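Local coordinates for protein trichosurin (Trichosurus vulpecula, PDB 2RA6) that probably binds and carries small hydrophobic molecules, such as the phenol held in its barrel, in the milk whey of the possum as a homodimeric lipocalin, at residues L78-T83 and R87-N92. The protein carries 1 engineered substitution. Sequence-based numbering, arbitrary orientation.
With ETY (4-ethylphenol), chain P.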
loop_
_atom_site.group_PDB
_atom_site.type_symbol
_atom_site.label_atom_id
_atom_site.label_comp_id
_atom_site.label_asym_id
_atom_site.label_seq_id
_atom_site.Cartn_x
_atom_site.Cartn_y
_atom_site.Cartn_z
ATOM N N LEU B 78 10.291 2.766 17.657
ATOM C CA LEU B 78 10.191 1.857 16.527
ATOM C C LEU B 78 11.164 2.268 15.446
ATOM O O LEU B 78 11.560 3.428 15.365
ATOM C CB LEU B 78 8.775 1.879 15.960
ATOM C CG LEU B 78 7.675 1.368 16.892
ATOM C CD1 LEU B 78 6.325 1.775 16.345
ATOM C CD2 LEU B 78 7.785 -0.145 17.038
ATOM N N THR B 79 11.556 1.311 14.619
ATOM C CA THR B 79 12.462 1.598 13.526
ATOM C C THR B 79 11.863 1.076 12.229
ATOM O O THR B 79 11.481 -0.095 12.134
ATOM C CB THR B 79 13.843 0.942 13.733
ATOM O OG1 THR B 79 14.489 1.530 14.871
ATOM C CG2 THR B 79 14.715 1.147 12.501
ATOM N N ALA B 80 11.752 1.965 11.248
ATOM C CA ALA B 80 11.244 1.611 9.926
ATOM C C ALA B 80 12.490 1.488 9.066
ATOM O O ALA B 80 13.204 2.469 8.847
ATOM C CB ALA B 80 10.334 2.707 9.392
ATOM N N PHE B 81 12.762 0.280 8.592
ATOM C CA PHE B 81 13.955 0.043 7.785
ATOM C C PHE B 81 13.760 0.358 6.310
ATOM O O PHE B 81 12.701 0.098 5.740
ATOM C CB PHE B 81 14.417 -1.404 7.956
ATOM C CG PHE B 81 14.783 -1.751 9.370
ATOM C CD1 PHE B 81 13.805 -2.107 10.294
ATOM C CD2 PHE B 81 16.107 -1.692 9.785
ATOM C CE1 PHE B 81 14.142 -2.401 11.614
ATOM C CE2 PHE B 81 16.455 -1.982 11.100
ATOM C CZ PHE B 81 15.471 -2.338 12.019
ATOM N N LYS B 82 14.789 0.926 5.692
ATOM C CA LYS B 82 14.715 1.276 4.281
ATOM C C LYS B 82 14.649 0.029 3.408
ATOM O O LYS B 82 15.073 -1.056 3.813
ATOM C CB LYS B 82 15.931 2.116 3.879
ATOM C CG LYS B 82 17.251 1.372 3.987
ATOM C CD LYS B 82 18.408 2.227 3.497
ATOM C CE LYS B 82 19.708 1.438 3.487
ATOM N NZ LYS B 82 20.080 0.949 4.842
ATOM N N THR B 83 14.100 0.190 2.212
ATOM C CA THR B 83 13.987 -0.909 1.261
ATOM C C THR B 83 14.725 -0.491 -0.002
ATOM O O THR B 83 15.319 0.585 -0.048
ATOM C CB THR B 83 12.519 -1.194 0.894
ATOM O OG1 THR B 83 11.994 -0.095 0.141
ATOM C CG2 THR B 83 11.683 -1.388 2.153
ATOM N N ARG B 87 11.608 6.128 -0.281
ATOM C CA ARG B 87 10.382 6.496 0.421
ATOM C C ARG B 87 9.534 5.314 0.884
ATOM O O ARG B 87 8.437 5.506 1.402
ATOM C CB ARG B 87 9.536 7.447 -0.436
ATOM C CG ARG B 87 8.666 6.778 -1.472
ATOM C CD ARG B 87 7.989 7.803 -2.368
ATOM N NE ARG B 87 7.097 7.161 -3.329
ATOM C CZ ARG B 87 5.995 6.499 -2.995
ATOM N NH1 ARG B 87 5.646 6.394 -1.717
ATOM N NH2 ARG B 87 5.243 5.946 -3.935
ATOM N N GLN B 88 10.031 4.098 0.692
ATOM C CA GLN B 88 9.311 2.908 1.140
ATOM C C GLN B 88 10.114 2.269 2.267
ATOM O O GLN B 88 11.328 2.089 2.149
ATOM C CB GLN B 88 9.143 1.898 0.008
ATOM C CG GLN B 88 8.183 0.766 0.361
ATOM C CD GLN B 88 8.082 -0.280 -0.727
ATOM O OE1 GLN B 88 8.145 0.039 -1.915
ATOM N NE2 GLN B 88 7.905 -1.539 -0.328
ATOM N N PHE B 89 9.432 1.914 3.351
ATOM C CA PHE B 89 10.092 1.310 4.501
ATOM C C PHE B 89 9.337 0.085 4.979
ATOM O O PHE B 89 8.190 -0.138 4.601
ATOM C CB PHE B 89 10.173 2.331 5.640
ATOM C CG PHE B 89 10.837 3.614 5.250
ATOM C CD1 PHE B 89 12.204 3.790 5.435
ATOM C CD2 PHE B 89 10.101 4.638 4.664
ATOM C CE1 PHE B 89 12.832 4.973 5.037
ATOM C CE2 PHE B 89 10.716 5.824 4.260
ATOM C CZ PHE B 89 12.086 5.990 4.447
ATOM N N LYS B 90 10.004 -0.721 5.796
ATOM C CA LYS B 90 9.390 -1.911 6.367
ATOM C C LYS B 90 9.402 -1.757 7.885
ATOM O O LYS B 90 10.411 -1.361 8.468
ATOM C CB LYS B 90 10.160 -3.167 5.948
ATOM C CG LYS B 90 11.658 -3.094 6.167
ATOM C CD LYS B 90 12.353 -4.322 5.589
ATOM C CE LYS B 90 13.863 -4.206 5.697
ATOM N NZ LYS B 90 14.543 -5.414 5.154
ATOM N N LEU B 91 8.279 -2.069 8.523
ATOM C CA LEU B 91 8.167 -1.943 9.971
ATOM C C LEU B 91 7.495 -3.140 10.625
ATOM O O LEU B 91 6.432 -3.577 10.189
ATOM C CB LEU B 91 7.372 -0.682 10.328
ATOM C CG LEU B 91 6.978 -0.533 11.804
ATOM C CD1 LEU B 91 8.206 -0.210 12.638
ATOM C CD2 LEU B 91 5.942 0.565 11.958
ATOM N N ASN B 92 8.125 -3.671 11.667
ATOM C CA ASN B 92 7.559 -4.792 12.404
ATOM C C ASN B 92 6.815 -4.205 13.598
ATOM O O ASN B 92 7.431 -3.744 14.560
ATOM C CB ASN B 92 8.667 -5.738 12.887
ATOM C CG ASN B 92 8.145 -6.842 13.795
ATOM O OD1 ASN B 92 7.112 -7.453 13.520
ATOM N ND2 ASN B 92 8.868 -7.110 14.878
HETATM C C8 ETY P . 5.190 7.191 11.296
HETATM C C7 ETY P . 6.321 6.668 10.406
HETATM C CG ETY P . 7.428 5.990 11.166
HETATM C C3 ETY P . 7.280 4.659 11.638
HETATM C C2 ETY P . 8.318 4.020 12.350
HETATM C C5 ETY P . 8.653 6.670 11.430
HETATM C C6 ETY P . 9.698 6.040 12.144
HETATM C C1 ETY P . 9.521 4.713 12.600
HETATM O O1 ETY P . 10.529 4.094 13.288
HETATM O O HOH W 1 10.784 -2.775 12.280
HETATM O O HOH W 2 13.781 2.966 1.584
#
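Gln-88 O draws several groups where the hairpin of strands 72-82 and 88-92 nears its turn: Thr-83 N reaches it by a weak bond of 3.4 Å, a water accepts from Thr-83 N and probably donates to Gln-88 O, and Thr-83 OG1 lies 3.0 Å from Gln-88 O. That hydroxyl also bonds to Glu-85 N within the turn. Threonine suits the place by offering a hydroxyl to the turn and a methyl, CG2, to the strand at Phe-89 CA; chi1 of 68° puts OG1 between backbone N and carbonyl carbon, and the Thr-83 and Gln-88 side chains cross at about a right angle. With alanine in its place, Glu-85 N would probably lose its hydroxyl partner and the Phe-89 backbone its methyl cover.

Regular antiparallel pairing follows at Phe-81 and Lys-90, whose backbones exchange two bonds, Lys-90 N to Phe-81 O being 2.8 Å. On their shared face the long lysine is useful for its methylenes: extended beyond CG, it brings CE to 3.6 Å from Phe-81 CB, while the phenylalanine ring turns away and takes the Thr-79 methyl CG2 on one face. Further along, where the strands diverge, a water donates to Thr-79 O and accepts from Asn-92 N, standing in for a direct bond.

On the other face Phe-89 pairs with Lys-82, its CD1 3.7 Å from Lys-82 CA, and its CB is 3.8 Å from CB of small Ala-80. Leu-91, its CG anti to the backbone N (chi1 171°), sends CD1 to 3.3 Å from Thr-79 O, with Leu-78 CB next. Ala-80 CB touches the 4-ethylphenol ring at C2, 3.8 Å away. Leu-78, Thr-79 and Ala-80 thus belong to the ligand pocket of the lipocalin barrel, while Phe-89 packs on Leu-61 and Leu-91 on Val-99 of the flanking strands; lysine methylenes cover the exposed face of Phe-81 and Lys-90, and waters link the backbones near both ends.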